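Long-range contact in mucosa-associated lymphoid tissue lymphoma translocation protein 1 (Isoform 2) (Homo sapiens, PDB 3BFO), which is a paracaspase, probably a cysteine protease, represented here by its second C2-type immunoglobulin-like domain: residues Lys14-Val26 / Thr48-Glu60. Numbering follows the deposited sequence.
Sequences KLMPGSTLVLQCV and TKKLYMVPYVDLE
The ring of Tyr-52 is met at its edge, near the ring plane, by CD1 of Leu-23, 4.1 Å from CD2 of Tyr-52. Leu-21 reaches the same ring obliquely. Its CG, anti to the backbone N (chi1 175°), carries CD2 of Leu-21 to 4.0 Å from CE2 of Tyr-52. CB of Leu-21 lies 3.5 Å from CG1 of Val-57. On the other face of the sheet, the amide of Gln-24 and its CB and CG lie alongside Leu-51. CD2 of Leu-51 does the touching, 3.6 Å from CG of Gln-24. Cutting Gln-24 back to an alanine is likely to cost that methyl its contacts with CG and the amide, while CB would still touch it. Lys-50 runs extended across Val-26, with CE of Lys-50 3.9 Å from CG1 of Val-26. Backbone hydrogen bonds join strands 21-24 and 51-54 as an antiparallel pair, continued by Cys-25 N to Lys-50 O. Beyond the strands, OG1 of Thr-20 donates to Pro-55 O at 2.8 Å. At the type II turn of Met-16 to Ser-19, Gly-18 N donates a hydrogen bond to Val-57 O, and Val-57 N to Ser-19 O. Strand 51-54 edges the three-stranded sheet of this immunoglobulin domain. Toward the second sheet, Leu-21 and Leu-23 touch Tyr-65, Leu-23 and Cys-25 touch Trp-37, and Cys-25 touches Cys-67.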
loop_
_atom_site.group_PDB
_atom_site.type_symbol
_atom_site.label_atom_id
_atom_site.label_comp_id
_atom_site.label_asym_id
_atom_site.label_seq_id
_atom_site.Cartn_x
_atom_site.Cartn_y
_atom_site.Cartn_z
ATOM N N LYS A 14 9.531 9.178 6.049
ATOM C CA LYS A 14 10.126 9.325 7.370
ATOM C C LYS A 14 9.241 10.249 8.164
ATOM O O LYS A 14 9.087 11.427 7.842
ATOM C CB LYS A 14 11.557 9.916 7.286
ATOM C CG LYS A 14 12.326 9.888 8.624
ATOM C CD LYS A 14 13.572 10.792 8.693
ATOM N N LEU A 15 8.578 9.690 9.174
ATOM C CA LEU A 15 7.506 10.383 9.889
ATOM C C LEU A 15 7.851 10.527 11.352
ATOM O O LEU A 15 8.648 9.774 11.885
ATOM C CB LEU A 15 6.201 9.573 9.780
ATOM C CG LEU A 15 5.714 9.404 8.334
ATOM C CD1 LEU A 15 4.461 8.531 8.330
ATOM C CD2 LEU A 15 5.441 10.742 7.643
ATOM N N MET A 16 7.202 11.483 12.007
ATOM C CA MET A 16 7.300 11.602 13.460
ATOM C C MET A 16 6.029 11.054 14.115
ATOM O O MET A 16 4.961 11.032 13.480
ATOM C CB MET A 16 7.529 13.053 13.833
ATOM C CG MET A 16 6.453 14.043 13.617
ATOM S SD MET A 16 7.087 15.677 14.092
ATOM C CE MET A 16 7.588 15.382 15.790
ATOM N N PRO A 17 6.097 10.630 15.391
ATOM C CA PRO A 17 4.849 10.237 16.030
ATOM C C PRO A 17 3.847 11.417 15.912
ATOM O O PRO A 17 4.221 12.567 16.097
ATOM C CB PRO A 17 5.275 9.923 17.479
ATOM C CG PRO A 17 6.697 9.517 17.318
ATOM C CD PRO A 17 7.265 10.438 16.278
ATOM N N GLY A 18 2.588 11.116 15.647
ATOM C CA GLY A 18 1.586 12.142 15.532
ATOM C C GLY A 18 1.334 12.574 14.103
ATOM O O GLY A 18 0.309 13.181 13.839
ATOM N N SER A 19 2.274 12.277 13.188
ATOM C CA SER A 19 2.176 12.609 11.735
ATOM C C SER A 19 1.146 11.697 11.090
ATOM O O SER A 19 0.586 10.818 11.747
ATOM C CB SER A 19 3.516 12.333 11.050
ATOM O OG SER A 19 4.504 13.260 11.468
ATOM N N THR A 20 0.858 11.930 9.815
ATOM C CA THR A 20 -0.052 11.100 9.077
ATOM C C THR A 20 0.714 10.181 8.138
ATOM O O THR A 20 1.644 10.608 7.438
ATOM C CB THR A 20 -1.041 11.981 8.282
ATOM O OG1 THR A 20 -1.809 12.755 9.232
ATOM C CG2 THR A 20 -1.976 11.153 7.423
ATOM N N LEU A 21 0.322 8.911 8.105
ATOM C CA LEU A 21 0.807 7.987 7.107
ATOM C C LEU A 21 -0.164 7.925 5.960
ATOM O O LEU A 21 -1.319 7.642 6.175
ATOM C CB LEU A 21 0.967 6.606 7.751
ATOM C CG LEU A 21 1.351 5.506 6.768
ATOM C CD1 LEU A 21 2.593 5.858 5.937
ATOM C CD2 LEU A 21 1.516 4.176 7.555
ATOM N N VAL A 22 0.330 8.173 4.747
ATOM C CA VAL A 22 -0.495 8.042 3.533
ATOM C C VAL A 22 0.263 7.224 2.497
ATOM O O VAL A 22 1.292 7.668 2.038
ATOM C CB VAL A 22 -0.804 9.435 2.939
ATOM C CG1 VAL A 22 -1.506 9.325 1.618
ATOM C CG2 VAL A 22 -1.657 10.221 3.896
ATOM N N LEU A 23 -0.229 6.023 2.148
ATOM C CA LEU A 23 0.344 5.185 1.107
ATOM C C LEU A 23 -0.686 5.049 0.007
ATOM O O LEU A 23 -1.875 4.933 0.261
ATOM C CB LEU A 23 0.723 3.813 1.692
ATOM C CG LEU A 23 1.923 3.820 2.610
ATOM C CD1 LEU A 23 2.045 2.480 3.350
ATOM C CD2 LEU A 23 3.195 4.093 1.839
ATOM N N GLN A 24 -0.223 5.078 -1.240
ATOM C CA GLN A 24 -1.123 4.992 -2.364
ATOM C C GLN A 24 -0.559 4.034 -3.411
ATOM O O GLN A 24 0.649 4.069 -3.699
ATOM C CB GLN A 24 -1.310 6.384 -2.980
ATOM C CG GLN A 24 -2.411 6.427 -4.100
ATOM C CD GLN A 24 -2.823 7.852 -4.538
ATOM O OE1 GLN A 24 -2.045 8.772 -4.379
ATOM N NE2 GLN A 24 -4.005 8.021 -5.029
ATOM N N CYS A 25 -1.445 3.265 -4.015
ATOM C CA CYS A 25 -1.082 2.411 -5.160
ATOM C C CYS A 25 -2.270 2.467 -6.085
ATOM O O CYS A 25 -3.386 2.247 -5.659
ATOM C CB CYS A 25 -0.803 0.986 -4.635
ATOM S SG CYS A 25 -0.326 -0.111 -6.010
ATOM N N VAL A 26 -2.037 2.794 -7.369
ATOM C CA VAL A 26 -3.119 2.885 -8.345
ATOM C C VAL A 26 -2.750 2.078 -9.554
ATOM O O VAL A 26 -1.632 2.220 -10.061
ATOM C CB VAL A 26 -3.393 4.328 -8.795
ATOM C CG1 VAL A 26 -4.632 4.374 -9.741
ATOM C CG2 VAL A 26 -3.584 5.233 -7.614
ATOM N N THR A 48 -8.243 -2.496 1.444
ATOM C CA THR A 48 -8.425 -2.983 0.072
ATOM C C THR A 48 -8.657 -1.825 -0.872
ATOM O O THR A 48 -9.236 -1.990 -1.940
ATOM C CB THR A 48 -9.587 -3.978 -0.013
ATOM O OG1 THR A 48 -10.770 -3.333 0.445
ATOM C CG2 THR A 48 -9.312 -5.200 0.795
ATOM N N LYS A 49 -8.204 -0.646 -0.480
ATOM C CA LYS A 49 -8.359 0.571 -1.265
ATOM C C LYS A 49 -7.015 1.046 -1.802
ATOM O O LYS A 49 -5.980 0.610 -1.325
ATOM C CB LYS A 49 -9.010 1.677 -0.418
ATOM C CG LYS A 49 -10.356 1.343 0.103
ATOM C CD LYS A 49 -11.357 1.184 -1.046
ATOM C CE LYS A 49 -12.783 1.035 -0.511
ATOM N NZ LYS A 49 -13.282 2.297 0.125
ATOM N N LYS A 50 -7.075 1.898 -2.836
ATOM C CA LYS A 50 -5.869 2.461 -3.412
ATOM C C LYS A 50 -5.069 3.257 -2.367
ATOM O O LYS A 50 -3.839 3.304 -2.445
ATOM C CB LYS A 50 -6.235 3.386 -4.583
ATOM C CG LYS A 50 -6.795 2.636 -5.760
ATOM C CD LYS A 50 -7.338 3.618 -6.812
ATOM C CE LYS A 50 -7.837 2.933 -8.081
ATOM N NZ LYS A 50 -8.448 3.926 -9.015
ATOM N N LEU A 51 -5.768 3.876 -1.399
ATOM C CA LEU A 51 -5.128 4.591 -0.318
ATOM C C LEU A 51 -5.134 3.787 0.966
ATOM O O LEU A 51 -6.152 3.169 1.313
ATOM C CB LEU A 51 -5.885 5.887 -0.026
ATOM C CG LEU A 51 -5.769 6.943 -1.083
ATOM C CD1 LEU A 51 -6.675 8.104 -0.684
ATOM C CD2 LEU A 51 -4.311 7.442 -1.201
ATOM N N TYR A 52 -4.028 3.825 1.682
ATOM C CA TYR A 52 -3.961 3.320 3.065
ATOM C C TYR A 52 -3.525 4.520 3.890
ATOM O O TYR A 52 -2.477 5.114 3.618
ATOM C CB TYR A 52 -2.965 2.166 3.213
ATOM C CG TYR A 52 -2.748 1.786 4.640
ATOM C CD1 TYR A 52 -3.797 1.306 5.403
ATOM C CD2 TYR A 52 -1.543 1.949 5.280
ATOM C CE1 TYR A 52 -3.637 0.967 6.753
ATOM C CE2 TYR A 52 -1.354 1.621 6.596
ATOM C CZ TYR A 52 -2.396 1.123 7.342
ATOM O OH TYR A 52 -2.228 0.804 8.672
ATOM N N MET A 53 -4.326 4.926 4.888
ATOM C CA MET A 53 -3.980 6.149 5.645
ATOM C C MET A 53 -4.258 5.968 7.111
ATOM O O MET A 53 -5.346 5.547 7.473
ATOM C CB MET A 53 -4.800 7.345 5.172
ATOM C CG MET A 53 -4.553 7.696 3.769
ATOM S SD MET A 53 -5.705 8.906 3.193
ATOM C CE MET A 53 -4.830 10.350 3.766
ATOM N N VAL A 54 -3.258 6.337 7.908
ATOM C CA VAL A 54 -3.285 6.275 9.368
ATOM C C VAL A 54 -3.099 7.710 9.861
ATOM O O VAL A 54 -2.066 8.322 9.630
ATOM C CB VAL A 54 -2.164 5.391 9.939
ATOM C CG1 VAL A 54 -2.145 5.431 11.479
ATOM C CG2 VAL A 54 -2.260 3.969 9.416
ATOM N N PRO A 55 -4.096 8.262 10.556
ATOM C CA PRO A 55 -4.037 9.682 10.838
ATOM C C PRO A 55 -3.003 10.187 11.736
ATOM O O PRO A 55 -2.432 11.242 11.490
ATOM C CB PRO A 55 -5.423 10.026 11.391
ATOM C CG PRO A 55 -6.022 8.748 11.823
ATOM C CD PRO A 55 -5.394 7.659 10.955
ATOM N N TYR A 56 -2.728 9.456 12.801
ATOM C CA TYR A 56 -1.784 9.881 13.831
ATOM C C TYR A 56 -0.945 8.632 14.051
ATOM O O TYR A 56 -1.412 7.642 14.666
ATOM C CB TYR A 56 -2.493 10.167 15.195
ATOM C CG TYR A 56 -3.493 11.314 15.202
ATOM C CD1 TYR A 56 -3.078 12.632 15.401
ATOM C CD2 TYR A 56 -4.843 11.066 15.023
ATOM C CE1 TYR A 56 -4.015 13.683 15.399
ATOM C CE2 TYR A 56 -5.762 12.088 14.985
ATOM C CZ TYR A 56 -5.355 13.379 15.189
ATOM O OH TYR A 56 -6.314 14.370 15.152
ATOM N N VAL A 57 0.262 8.613 13.553
ATOM C CA VAL A 57 1.105 7.429 13.651
ATOM C C VAL A 57 1.861 7.344 14.951
ATOM O O VAL A 57 2.081 8.330 15.673
ATOM C CB VAL A 57 2.117 7.344 12.534
ATOM C CG1 VAL A 57 1.468 7.255 11.198
ATOM C CG2 VAL A 57 3.148 8.497 12.541
ATOM N N ASP A 58 2.235 6.109 15.266
ATOM C CA ASP A 58 3.170 5.882 16.367
ATOM C C ASP A 58 4.092 4.766 15.956
ATOM O O ASP A 58 4.049 4.298 14.805
ATOM C CB ASP A 58 2.445 5.624 17.695
ATOM C CG ASP A 58 3.199 6.197 18.889
ATOM O OD1 ASP A 58 4.462 6.307 18.882
ATOM O OD2 ASP A 58 2.501 6.573 19.857
ATOM N N LEU A 59 4.935 4.306 16.880
ATOM C CA LEU A 59 5.996 3.366 16.489
ATOM C C LEU A 59 5.425 2.076 15.921
ATOM O O LEU A 59 6.078 1.409 15.119
ATOM C CB LEU A 59 6.928 3.057 17.680
ATOM C CG LEU A 59 7.598 4.282 18.314
ATOM C CD1 LEU A 59 8.521 3.809 19.431
ATOM C CD2 LEU A 59 8.361 5.108 17.293
ATOM N N GLU A 60 4.214 1.721 16.343
ATOM C CA GLU A 60 3.598 0.493 15.845
ATOM C C GLU A 60 3.373 0.520 14.336
ATOM O O GLU A 60 3.232 -0.525 13.704
ATOM C CB GLU A 60 2.267 0.196 16.542
ATOM C CG GLU A 60 1.186 1.230 16.259
ATOM C CD GLU A 60 -0.190 0.791 16.728
ATOM O OE1 GLU A 60 -0.611 -0.335 16.406
ATOM O OE2 GLU A 60 -0.854 1.577 17.422
#